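PDB 4OPC: digeranylgeranylglycerophospholipid reductase, which reduces the double bonds of geranylgeranyl chains in archaeal membrane lipid precursors, using bound FAD, to give saturated phytanyl lipids. Local coordinates for residues A[26-40]-A[107-121]. Sequence-based numbering, arbitrary orientation. Where two conformers were deposited one is given.
Sequences SRRGLKILLVDSKPW and LKEAQDRGVEIWDLT. With FDA (dihydroflavine-adenine dinucleotide), chain B.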
ATOM      1  N   SER A  26       4.389  19.653  -9.939  1.00 16.79           N
ATOM      2  CA  SER A  26       3.784  20.942 -10.255  1.00 16.51           C
ATOM      3  C   SER A  26       4.732  22.125 -10.005  1.00 15.81           C
ATOM      4  O   SER A  26       5.774  21.982  -9.367  1.00 19.87           O
ATOM      5  CB  SER A  26       2.471  21.115  -9.482  1.00 17.95           C
ATOM      6  OG  SER A  26       2.703  21.318  -8.099  1.00 18.39           O
ATOM      7  N   ARG A  27       4.353  23.295 -10.516  1.00 16.15           N
ATOM      8  CA  ARG A  27       5.166  24.511 -10.438  1.00 18.05           C
ATOM      9  C   ARG A  27       6.545  24.385 -11.081  1.00 17.53           C
ATOM     10  O   ARG A  27       7.474  25.087 -10.698  1.00 20.47           O
ATOM     11  CB  ARG A  27       5.310  25.002  -8.994  1.00 21.47           C
ATOM     12  CG  ARG A  27       4.101  25.724  -8.474  1.00 23.52           C
ATOM     13  CD  ARG A  27       4.429  26.663  -7.329  1.00 24.90           C
ATOM     14  NE  ARG A  27       3.218  27.372  -6.931  1.00 23.87           N
ATOM     15  CZ  ARG A  27       3.030  27.973  -5.767  1.00 23.75           C
ATOM     16  NH1 ARG A  27       3.993  28.002  -4.856  1.00 26.44           N
ATOM     17  NH2 ARG A  27       1.874  28.579  -5.518  1.00 27.36           N
ATOM     18  N   ARG A  28       6.666  23.520 -12.080  1.00 19.67           N
ATOM     19  CA  ARG A  28       7.957  23.323 -12.729  1.00 21.18           C
ATOM     20  C   ARG A  28       7.990  23.640 -14.222  1.00 21.98           C
ATOM     21  O   ARG A  28       9.030  23.498 -14.862  1.00 28.03           O
ATOM     22  CB  ARG A  28       8.470  21.915 -12.459  1.00 19.99           C
ATOM     23  CG  ARG A  28       8.945  21.771 -11.024  1.00 22.71           C
ATOM     24  CD  ARG A  28       9.290  20.350 -10.675  1.00 35.17           C
ATOM     25  NE  ARG A  28       9.754  20.264  -9.294  1.00 49.83           N
ATOM     26  CZ  ARG A  28      11.009  20.479  -8.910  1.00 47.19           C
ATOM     27  NH1 ARG A  28      11.942  20.786  -9.803  1.00 49.89           N
ATOM     28  NH2 ARG A  28      11.331  20.382  -7.630  1.00 38.95           N
ATOM     29  N   GLY A  29       6.866  24.085 -14.769  1.00 21.45           N
ATOM     30  CA  GLY A  29       6.820  24.468 -16.170  1.00 23.82           C
ATOM     31  C   GLY A  29       6.582  23.305 -17.121  1.00 23.91           C
ATOM     32  O   GLY A  29       6.687  23.471 -18.337  1.00 25.56           O
ATOM     33  N   LEU A  30       6.272  22.132 -16.577  1.00 20.08           N
ATOM     34  CA  LEU A  30       5.913  20.981 -17.399  1.00 18.16           C
ATOM     35  C   LEU A  30       4.438  21.037 -17.777  1.00 18.33           C
ATOM     36  O   LEU A  30       3.628  21.631 -17.067  1.00 21.97           O
ATOM     37  CB  LEU A  30       6.191  19.672 -16.657  1.00 19.57           C
ATOM     38  CG  LEU A  30       7.652  19.310 -16.375  1.00 21.35           C
ATOM     39  CD1 LEU A  30       7.707  18.070 -15.505  1.00 22.44           C
ATOM     40  CD2 LEU A  30       8.433  19.089 -17.663  1.00 24.93           C
ATOM     41  N   LYS A  31       4.099  20.443 -18.914  1.00 17.46           N
ATOM     42  CA  LYS A  31       2.701  20.325 -19.322  1.00 17.10           C
ATOM     43  C   LYS A  31       2.222  18.939 -18.907  1.00 16.94           C
ATOM     44  O   LYS A  31       2.634  17.930 -19.484  1.00 18.17           O
ATOM     45  CB  LYS A  31       2.546  20.521 -20.833  1.00 20.83           C
ATOM     46  CG  LYS A  31       1.098  20.641 -21.283  1.00 24.39           C
ATOM     47  CD  LYS A  31       0.983  20.848 -22.783  1.00 27.38           C
ATOM     48  CE  LYS A  31      -0.475  20.888 -23.207  1.00 30.77           C
ATOM     49  NZ  LYS A  31      -1.225  21.973 -22.506  1.00 33.20           N
ATOM     50  N   ILE A  32       1.379  18.896 -17.882  1.00 15.67           N
ATOM     51  CA  ILE A  32       0.983  17.652 -17.237  1.00 14.57           C
ATOM     52  C   ILE A  32      -0.520  17.503 -17.283  1.00 15.76           C
ATOM     53  O   ILE A  32      -1.250  18.453 -17.008  1.00 15.38           O
ATOM     54  CB  ILE A  32       1.426  17.636 -15.763  1.00 13.10           C
ATOM     55  CG1 ILE A  32       2.935  17.880 -15.653  1.00 17.04           C
ATOM     56  CG2 ILE A  32       1.037  16.316 -15.081  1.00 14.16           C
ATOM     57  CD1 ILE A  32       3.399  18.285 -14.262  1.00 18.69           C
ATOM     58  N   LEU A  33      -0.973  16.307 -17.645  1.00 14.48           N
ATOM     59  CA  LEU A  33      -2.386  15.963 -17.591  1.00 13.68           C
ATOM     60  C   LEU A  33      -2.582  14.798 -16.640  1.00 13.26           C
ATOM     61  O   LEU A  33      -1.888  13.784 -16.748  1.00 13.18           O
ATOM     62  CB  LEU A  33      -2.889  15.550 -18.977  1.00 15.17           C
ATOM     63  CG  LEU A  33      -4.343  15.071 -19.047  1.00 15.84           C
ATOM     64  CD1 LEU A  33      -5.315  16.167 -18.617  1.00 18.30           C
ATOM     65  CD2 LEU A  33      -4.681  14.572 -20.444  1.00 16.11           C
ATOM     66  N   LEU A  34      -3.526  14.939 -15.719  1.00 12.35           N
ATOM     67  CA  LEU A  34      -3.953  13.795 -14.916  1.00 12.15           C
ATOM     68  C   LEU A  34      -5.398  13.479 -15.254  1.00 10.63           C
ATOM     69  O   LEU A  34      -6.227  14.380 -15.382  1.00 13.18           O
ATOM     70  CB  LEU A  34      -3.796  14.082 -13.418  1.00 13.71           C
ATOM     71  CG  LEU A  34      -4.171  12.991 -12.412  1.00 11.72           C
ATOM     72  CD1 LEU A  34      -3.312  13.133 -11.163  1.00 13.16           C
ATOM     73  CD2 LEU A  34      -5.644  13.044 -12.023  1.00 15.04           C
ATOM     74  N   VAL A  35      -5.697  12.192 -15.392  1.00 11.32           N
ATOM     75  CA  VAL A  35      -7.061  11.751 -15.642  1.00 13.35           C
ATOM     76  C   VAL A  35      -7.507  10.776 -14.558  1.00 10.66           C
ATOM     77  O   VAL A  35      -6.687  10.051 -13.978  1.00 11.78           O
ATOM     78  CB  VAL A  35      -7.211  11.075 -17.028  1.00 12.56           C
ATOM     79  CG1 VAL A  35      -6.830  12.060 -18.147  1.00 14.76           C
ATOM     80  CG2 VAL A  35      -6.388   9.792 -17.126  1.00 13.98           C
ATOM     81  N   ASP A  36      -8.796  10.761 -14.273  1.00 12.58           N
ATOM     82  CA  ASP A  36      -9.363   9.740 -13.411  1.00 12.36           C
ATOM     83  C   ASP A  36     -10.755   9.393 -13.911  1.00 12.94           C
ATOM     84  O   ASP A  36     -11.526  10.281 -14.295  1.00 13.50           O
ATOM     85  CB  ASP A  36      -9.418  10.209 -11.954  1.00 13.48           C
ATOM     86  CG  ASP A  36      -9.587   9.055 -10.987  1.00 12.43           C
ATOM     87  OD1 ASP A  36     -10.690   8.478 -10.936  1.00 14.06           O
ATOM     88  OD2 ASP A  36      -8.604   8.718 -10.286  1.00 12.88           O
ATOM     89  N   SER A  37     -11.085   8.104 -13.901  1.00 13.56           N
ATOM     90  CA  SER A  37     -12.398   7.631 -14.333  1.00 13.70           C
ATOM     91  C   SER A  37     -13.546   8.155 -13.473  1.00 15.21           C
ATOM     92  O   SER A  37     -14.677   8.220 -13.936  1.00 16.89           O
ATOM     93  CB  SER A  37     -12.439   6.106 -14.307  1.00 16.61           C
ATOM     94  OG  SER A  37     -11.482   5.556 -15.196  1.00 18.45           O
ATOM     95  N   LYS A  38     -13.263   8.507 -12.225  1.00 14.40           N
ATOM     96  CA  LYS A  38     -14.307   8.966 -11.307  1.00 13.90           C
ATOM     97  C   LYS A  38     -14.656  10.428 -11.535  1.00 14.58           C
ATOM     98  O   LYS A  38     -13.815  11.206 -11.971  1.00 15.59           O
ATOM     99  CB  LYS A  38     -13.839   8.801  -9.865  1.00 14.39           C
ATOM    100  CG  LYS A  38     -13.736   7.355  -9.415  1.00 14.81           C
ATOM    101  CD  LYS A  38     -13.123   7.243  -8.023  1.00 15.04           C
ATOM    102  CE  LYS A  38     -13.036   5.784  -7.600  1.00 16.10           C
ATOM    103  NZ  LYS A  38     -12.556   5.656  -6.200  1.00 16.20           N
ATOM    104  N   PRO A  39     -15.892  10.818 -11.207  1.00 16.66           N
ATOM    105  CA  PRO A  39     -16.187  12.252 -11.180  1.00 16.81           C
ATOM    106  C   PRO A  39     -15.432  12.895 -10.026  1.00 16.09           C
ATOM    107  O   PRO A  39     -15.161  12.230  -9.013  1.00 16.45           O
ATOM    108  CB  PRO A  39     -17.687  12.288 -10.890  1.00 19.21           C
ATOM    109  CG  PRO A  39     -17.960  11.040 -10.152  1.00 18.25           C
ATOM    110  CD  PRO A  39     -17.026  10.009 -10.737  1.00 17.80           C
ATOM    111  N   TRP A  40     -15.104  14.170 -10.184  1.00 18.50           N
ATOM    112  CA  TRP A  40     -14.347  14.930  -9.202  1.00 15.94           C
ATOM    113  C   TRP A  40     -14.727  14.651  -7.748  1.00 18.05           C
ATOM    114  O   TRP A  40     -13.856  14.352  -6.932  1.00 17.72           O
ATOM    115  CB  TRP A  40     -14.508  16.424  -9.476  1.00 17.21           C
ATOM    116  CG  TRP A  40     -13.322  17.061 -10.128  1.00 20.23           C
ATOM    117  CD1 TRP A  40     -13.222  17.497 -11.427  1.00 23.84           C
ATOM    118  CD2 TRP A  40     -12.067  17.361  -9.507  1.00 19.42           C
ATOM    119  NE1 TRP A  40     -11.979  18.050 -11.644  1.00 21.87           N
ATOM    120  CE2 TRP A  40     -11.250  17.968 -10.481  1.00 20.18           C
ATOM    121  CE3 TRP A  40     -11.561  17.184  -8.215  1.00 24.30           C
ATOM    122  CZ2 TRP A  40      -9.952  18.401 -10.200  1.00 20.75           C
ATOM    123  CZ3 TRP A  40     -10.273  17.604  -7.944  1.00 22.81           C
ATOM    124  CH2 TRP A  40      -9.485  18.206  -8.927  1.00 23.01           C
ATOM    125  N   LEU A 107      -5.355  17.504  -5.340  1.00 15.09           N
ATOM    126  CA  LEU A 107      -5.562  17.648  -6.780  1.00 15.78           C
ATOM    127  C   LEU A 107      -5.893  19.078  -7.180  1.00 14.76           C
ATOM    128  O   LEU A 107      -5.366  19.576  -8.170  1.00 15.58           O
ATOM    129  CB  LEU A 107      -6.659  16.708  -7.257  1.00 14.93           C
ATOM    130  CG  LEU A 107      -6.277  15.236  -7.265  1.00 13.52           C
ATOM    131  CD1 LEU A 107      -7.531  14.414  -7.506  1.00 18.34           C
ATOM    132  CD2 LEU A 107      -5.245  14.979  -8.339  1.00 15.80           C
ATOM    133  N   LYS A 108      -6.758  19.745  -6.421  1.00 15.13           N
ATOM    134  CA  LYS A 108      -7.122  21.121  -6.746  1.00 16.05           C
ATOM    135  C   LYS A 108      -5.915  22.046  -6.630  1.00 16.92           C
ATOM    136  O   LYS A 108      -5.755  22.970  -7.429  1.00 17.72           O
ATOM    137  CB  LYS A 108      -8.282  21.593  -5.872  1.00 21.12           C
ATOM    138  CG  LYS A 108      -9.608  20.934  -6.254  1.00 28.97           C
ATOM    139  CD  LYS A 108     -10.754  21.357  -5.350  1.00 37.54           C
ATOM    140  CE  LYS A 108     -11.988  20.501  -5.605  1.00 41.14           C
ATOM    141  NZ  LYS A 108     -13.033  20.686  -4.555  1.00 51.23           N
ATOM    142  N   GLU A 109      -5.048  21.788  -5.654  1.00 17.02           N
ATOM    143  CA  GLU A 109      -3.843  22.601  -5.525  1.00 18.47           C
ATOM    144  C   GLU A 109      -2.861  22.325  -6.659  1.00 16.46           C
ATOM    145  O   GLU A 109      -2.279  23.253  -7.206  1.00 17.02           O
ATOM    146  CB  GLU A 109      -3.192  22.421  -4.153  1.00 19.33           C
ATOM    147  CG  GLU A 109      -4.039  23.042  -3.063  1.00 24.89           C
ATOM    148  CD  GLU A 109      -3.352  23.104  -1.715  1.00 31.26           C
ATOM    149  OE1 GLU A 109      -2.127  22.856  -1.645  1.00 34.64           O
ATOM    150  OE2 GLU A 109      -4.049  23.415  -0.725  1.00 31.47           O
ATOM    151  N   ALA A 110      -2.702  21.053  -7.026  1.00 15.53           N
ATOM    152  CA  ALA A 110      -1.880  20.714  -8.186  1.00 15.16           C
ATOM    153  C   ALA A 110      -2.407  21.437  -9.435  1.00 15.71           C
ATOM    154  O   ALA A 110      -1.639  21.953 -10.244  1.00 15.68           O
ATOM    155  CB  ALA A 110      -1.854  19.206  -8.400  1.00 14.77           C
ATOM    156  N   GLN A 111      -3.730  21.467  -9.571  1.00 15.45           N
ATOM    157  CA  GLN A 111      -4.386  22.147 -10.685  1.00 15.82           C
ATOM    158  C   GLN A 111      -4.098  23.653 -10.666  1.00 16.78           C
ATOM    159  O   GLN A 111      -3.745  24.240 -11.696  1.00 18.88           O
ATOM    160  CB  GLN A 111      -5.882  21.860 -10.623  1.00 17.73           C
ATOM    161  CG  GLN A 111      -6.683  22.306 -11.842  1.00 18.01           C
ATOM    162  CD  GLN A 111      -8.108  21.800 -11.757  1.00 21.27           C
ATOM    163  OE1 GLN A 111      -8.701  21.791 -10.682  1.00 25.39           O
ATOM    164  NE2 GLN A 111      -8.655  21.347 -12.880  1.00 20.36           N
ATOM    165  N   ASP A 112      -4.220  24.272  -9.496  1.00 17.38           N
ATOM    166  CA  ASP A 112      -3.874  25.686  -9.351  1.00 18.52           C
ATOM    167  C   ASP A 112      -2.405  25.917  -9.688  1.00 18.85           C
ATOM    168  O   ASP A 112      -2.030  27.008 -10.134  1.00 23.30           O
ATOM    169  CB  ASP A 112      -4.148  26.181  -7.927  1.00 21.98           C
ATOM    170  CG  ASP A 112      -5.629  26.222  -7.582  1.00 29.31           C
ATOM    171  OD1 ASP A 112      -6.471  26.189  -8.502  1.00 27.00           O
ATOM    172  OD2 ASP A 112      -5.947  26.299  -6.378  1.00 31.85           O
ATOM    173  N   ARG A 113      -1.585  24.895  -9.475  1.00 19.87           N
ATOM    174  CA  ARG A 113      -0.146  24.962  -9.719  1.00 19.57           C
ATOM    175  C   ARG A 113       0.242  24.451 -11.104  1.00 23.78           C
ATOM    176  O   ARG A 113       1.404  24.116 -11.353  1.00 24.73           O
ATOM    177  CB  ARG A 113       0.607  24.177  -8.641  1.00 17.90           C
ATOM    178  CG  ARG A 113       0.490  24.775  -7.244  1.00 18.94           C
ATOM    179  CD  ARG A 113       0.781  23.736  -6.159  1.00 24.63           C
ATOM    180  NE  ARG A 113       2.170  23.285  -6.149  1.00 27.44           N
ATOM    181  CZ  ARG A 113       3.110  23.779  -5.347  1.00 29.35           C
ATOM    182  NH1 ARG A 113       2.811  24.744  -4.487  1.00 27.22           N
ATOM    183  NH2 ARG A 113       4.348  23.310  -5.414  1.00 33.88           N
ATOM    184  N   GLY A 114      -0.737  24.370 -12.000  1.00 18.73           N
ATOM    185  CA  GLY A 114      -0.450  24.148 -13.404  1.00 19.48           C
ATOM    186  C   GLY A 114      -0.824  22.803 -14.000  1.00 18.95           C
ATOM    187  O   GLY A 114      -0.755  22.649 -15.221  1.00 24.29           O
ATOM    188  N   VAL A 115      -1.214  21.830 -13.179  1.00 16.06           N
ATOM    189  CA  VAL A 115      -1.565  20.504 -13.695  1.00 15.63           C
ATOM    190  C   VAL A 115      -2.990  20.520 -14.247  1.00 17.90           C
ATOM    191  O   VAL A 115      -3.898  21.046 -13.606  1.00 21.40           O
ATOM    192  CB  VAL A 115      -1.423  19.419 -12.606  1.00 15.60           C
ATOM    193  CG1 VAL A 115      -1.876  18.056 -13.124  1.00 16.54           C
ATOM    194  CG2 VAL A 115       0.018  19.367 -12.111  1.00 18.77           C
ATOM    195  N   GLU A 116      -3.171  19.995 -15.453  0.58 14.99           N
ATOM    196  CA  GLU A 116      -4.506  19.858 -16.017  0.58 15.93           C
ATOM    197  C   GLU A 116      -5.135  18.560 -15.527  0.58 16.59           C
ATOM    198  O   GLU A 116      -4.457  17.535 -15.454  0.58 11.38           O
ATOM    199  CB  GLU A 116      -4.449  19.887 -17.547  0.58 17.69           C
ATOM    200  CG  GLU A 116      -5.815  19.941 -18.195  0.58 17.62           C
ATOM    201  CD  GLU A 116      -5.765  20.245 -19.681  0.58 22.81           C
ATOM    202  OE1 GLU A 116      -4.657  20.265 -20.259  0.58 26.61           O
ATOM    203  OE2 GLU A 116      -6.847  20.472 -20.262  0.58 17.55           O
ATOM    204  N   ILE A 117      -6.420  18.604 -15.176  1.00 14.67           N
ATOM    205  CA  ILE A 117      -7.127  17.430 -14.664  1.00 14.39           C
ATOM    206  C   ILE A 117      -8.437  17.206 -15.407  1.00 16.61           C
ATOM    207  O   ILE A 117      -9.268  18.112 -15.488  1.00 16.98           O
ATOM    208  CB  ILE A 117      -7.440  17.580 -13.175  1.00 16.06           C
ATOM    209  CG1 ILE A 117      -6.145  17.801 -12.389  1.00 19.67           C
ATOM    210  CG2 ILE A 117      -8.215  16.352 -12.655  1.00 17.86           C
ATOM    211  CD1 ILE A 117      -6.329  17.897 -10.891  1.00 22.64           C
ATOM    212  N   TRP A 118      -8.612  16.002 -15.948  1.00 15.80           N
ATOM    213  CA  TRP A 118      -9.884  15.613 -16.545  1.00 15.83           C
ATOM    214  C   TRP A 118     -10.497  14.476 -15.738  1.00 14.04           C
ATOM    215  O   TRP A 118      -9.947  13.372 -15.695  1.00 15.19           O
ATOM    216  CB  TRP A 118      -9.707  15.154 -17.995  1.00 16.58           C
ATOM    217  CG  TRP A 118      -9.082  16.157 -18.947  1.00 15.68           C
ATOM    218  CD1 TRP A 118      -8.842  17.486 -18.724  1.00 18.40           C
ATOM    219  CD2 TRP A 118      -8.609  15.877 -20.265  1.00 16.58           C
ATOM    220  NE1 TRP A 118      -8.238  18.043 -19.826  1.00 19.81           N
ATOM    221  CE2 TRP A 118      -8.082  17.076 -20.785  1.00 18.14           C
ATOM    222  CE3 TRP A 118      -8.568  14.723 -21.051  1.00 21.55           C
ATOM    223  CZ2 TRP A 118      -7.532  17.155 -22.063  1.00 22.97           C
ATOM    224  CZ3 TRP A 118      -8.015  14.802 -22.320  1.00 20.68           C
ATOM    225  CH2 TRP A 118      -7.509  16.011 -22.812  1.00 21.18           C
ATOM    226  N   ASP A 119     -11.616  14.752 -15.087  1.00 14.61           N
ATOM    227  CA  ASP A 119     -12.363  13.717 -14.384  1.00 14.33           C
ATOM    228  C   ASP A 119     -13.300  12.995 -15.350  1.00 15.18           C
ATOM    229  O   ASP A 119     -13.462  13.399 -16.519  1.00 15.33           O
ATOM    230  CB  ASP A 119     -13.122  14.287 -13.167  1.00 14.94           C
ATOM    231  CG  ASP A 119     -14.346  15.120 -13.554  1.00 15.97           C
ATOM    232  OD1 ASP A 119     -14.369  15.706 -14.659  1.00 19.28           O
ATOM    233  OD2 ASP A 119     -15.284  15.220 -12.742  1.00 18.36           O
ATOM    234  N   LEU A 120     -13.929  11.933 -14.852  1.00 14.37           N
ATOM    235  CA  LEU A 120     -14.783  11.066 -15.672  1.00 13.49           C
ATOM    236  C   LEU A 120     -14.089  10.655 -16.976  1.00 13.54           C
ATOM    237  O   LEU A 120     -14.740  10.502 -18.018  1.00 15.76           O
ATOM    238  CB  LEU A 120     -16.151  11.705 -15.943  1.00 17.30           C
ATOM    239  CG  LEU A 120     -17.334  10.733 -15.841  1.00 16.59           C
ATOM    240  CD1 LEU A 120     -17.549  10.234 -14.399  1.00 18.11           C
ATOM    241  CD2 LEU A 120     -18.606  11.349 -16.406  1.00 18.60           C
ATOM    242  N   THR A 121     -12.772  10.486 -16.908  1.00 13.13           N
ATOM    243  CA  THR A 121     -11.973  10.201 -18.088  1.00 12.92           C
ATOM    244  C   THR A 121     -11.131   8.962 -17.863  1.00 14.28           C
ATOM    245  O   THR A 121     -10.375   8.887 -16.900  1.00 13.67           O
ATOM    246  CB  THR A 121     -11.078  11.398 -18.450  1.00 13.38           C
ATOM    247  OG1 THR A 121     -11.912  12.516 -18.772  1.00 14.66           O
ATOM    248  CG2 THR A 121     -10.210  11.086 -19.672  1.00 14.86           C
TER
HETATM  249  PA  FDA B 501      -6.454   4.130  -5.683  1.00 11.70           P
HETATM  250  O1A FDA B 501      -7.172   2.869  -5.967  1.00 12.00           O
HETATM  251  O2A FDA B 501      -6.844   4.895  -4.424  1.00 12.71           O
HETATM  252  O5B FDA B 501      -6.634   5.113  -6.911  1.00 11.03           O
HETATM  253  C5B FDA B 501      -6.581   4.616  -8.263  1.00 11.04           C
HETATM  254  C4B FDA B 501      -7.337   5.589  -9.128  1.00 11.70           C
HETATM  255  O4B FDA B 501      -7.149   5.241 -10.516  1.00 11.74           O
HETATM  256  C3B FDA B 501      -8.850   5.630  -8.889  1.00 12.68           C
HETATM  257  O3B FDA B 501      -9.272   6.938  -8.504  1.00 12.98           O
HETATM  258  C2B FDA B 501      -9.449   5.127 -10.216  1.00 12.65           C
HETATM  259  O2B FDA B 501     -10.678   5.758 -10.536  1.00 13.64           O
HETATM  260  C1B FDA B 501      -8.356   5.493 -11.208  1.00 11.82           C
HETATM  261  N9A FDA B 501      -8.285   4.712 -12.437  1.00 11.73           N
HETATM  262  C8A FDA B 501      -8.098   3.356 -12.549  1.00 11.96           C
HETATM  263  N7A FDA B 501      -7.990   2.933 -13.788  1.00 11.86           N
HETATM  264  C5A FDA B 501      -8.102   4.093 -14.540  1.00 11.31           C
HETATM  265  C6A FDA B 501      -8.017   4.335 -15.925  1.00 11.73           C
HETATM  266  N6A FDA B 501      -7.742   3.392 -16.828  1.00 13.27           N
HETATM  267  N1A FDA B 501      -8.117   5.612 -16.342  1.00 11.89           N
HETATM  268  C2A FDA B 501      -8.351   6.569 -15.438  1.00 12.57           C
HETATM  269  N3A FDA B 501      -8.410   6.469 -14.109  1.00 12.19           N
HETATM  270  C4A FDA B 501      -8.248   5.198 -13.720  1.00 11.53           C
HETATM  271  N1  FDA B 501      -3.798   2.268   3.605  1.00 10.95           N
HETATM  272  C2  FDA B 501      -3.420   3.136   4.598  1.00 11.33           C
HETATM  273  O2  FDA B 501      -2.416   3.833   4.489  1.00 11.95           O
HETATM  274  N3  FDA B 501      -4.230   3.216   5.700  1.00 11.51           N
HETATM  275  C4  FDA B 501      -5.333   2.436   5.982  1.00 11.85           C
HETATM  276  O4  FDA B 501      -6.042   2.711   6.947  1.00 12.91           O
HETATM  277  C4X FDA B 501      -5.641   1.515   4.957  1.00 11.30           C
HETATM  278  N5  FDA B 501      -6.733   0.711   5.102  1.00 11.23           N
HETATM  279  C5X FDA B 501      -7.259   0.051   4.011  1.00 10.87           C
HETATM  280  C6  FDA B 501      -8.513  -0.539   4.080  1.00 11.82           C
HETATM  281  C7  FDA B 501      -9.102  -1.129   2.972  1.00 11.46           C
HETATM  282  C7M FDA B 501     -10.517  -1.637   3.070  1.00 12.64           C
HETATM  283  C8  FDA B 501      -8.397  -1.175   1.760  1.00 11.22           C
HETATM  284  C8M FDA B 501      -9.040  -1.748   0.518  1.00 13.20           C
HETATM  285  C9  FDA B 501      -7.125  -0.601   1.690  1.00 10.98           C
HETATM  286  C9A FDA B 501      -6.559   0.029   2.792  1.00 10.94           C
HETATM  287  N10 FDA B 501      -5.293   0.656   2.745  1.00 10.59           N
HETATM  288  C10 FDA B 501      -4.909   1.484   3.778  1.00 11.36           C
HETATM  289  C1' FDA B 501      -4.506   0.716   1.489  1.00 10.80           C
HETATM  290  C2' FDA B 501      -4.723   2.062   0.773  1.00 11.01           C
HETATM  291  O2' FDA B 501      -6.113   2.398   0.743  1.00 11.03           O
HETATM  292  C3' FDA B 501      -4.209   1.991  -0.667  1.00 11.05           C
HETATM  293  O3' FDA B 501      -2.909   1.415  -0.647  1.00 10.86           O
HETATM  294  C4' FDA B 501      -4.078   3.341  -1.385  1.00 11.09           C
HETATM  295  O4' FDA B 501      -5.260   4.129  -1.243  1.00 11.32           O
HETATM  296  C5' FDA B 501      -3.750   3.155  -2.848  1.00 10.85           C
HETATM  297  O5' FDA B 501      -3.738   4.432  -3.516  1.00 10.69           O
HETATM  298  P   FDA B 501      -3.587   4.492  -5.098  1.00 10.86           P
HETATM  299  O1P FDA B 501      -3.590   5.919  -5.464  1.00 10.79           O
HETATM  300  O2P FDA B 501      -2.428   3.633  -5.582  1.00 10.79           O
HETATM  301  O3P FDA B 501      -4.888   3.752  -5.663  1.00 10.86           O
HETATM  302  O   HOH W   1       1.366  21.116 -15.774  1.00 26.10           O
HETATM  303  O   HOH W   2      -0.354  21.389 -17.816  1.00 24.91           O
HETATM  304  O   HOH W   3     -10.847  19.500 -13.888  1.00 25.32           O
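Arg113, just past the end of helix 99-112, reaches across to Ser26 and Arg27. Its CB packs on Ser26 CB at 3.7 Å. CG lies beside Arg27 NE and CG. CD passes 3.6 Å from Ser26 OG. The bend at chi3 (67°) then brings NE onto that oxygen. Arg113 NE donates to Ser26 OG at 2.8 Å, nearly straight (171°), with the oxygen in the guanidinium plane. Ser26 OG also bonds to Tyr23 O. Arg27 CD sits over the guanidinium centre, nearest CZ. NH2 lies by Arg27 CD and Ser26 OG. NH1 lies over one face of the Arg27 guanidinium, toward its rim. The two planes are 21° apart. With an alanine here, Ser26 OG would probably lose its in-plane NE donor, and the Arg27 chain the flat group it lies against.

Parallel pairing joins strand 32-35, leading into Asp36, to edge strand 116-118 of the Rossmann-type sheet. Leu33 CD1 makes a CH-pi contact over the five-membered ring of Trp118, 3.5 Å from its centroid. Ile117 CG2 meets Trp40 CZ2 at 3.6 Å. Asp119 OD2 accepts from Trp40 N at 2.8 Å and also salt-bridges Arg142.

Asp36 accepts hydrogen bonds from both ribose hydroxyls of the reduced FAD. An Asx turn to Lys38 N and a bond from Gly14 N hold its carboxylate. The two arginines come close as like charges. Their contact probably rests on Arg27's alkyl chain and the Ser26 bond, not on attraction between charged ends.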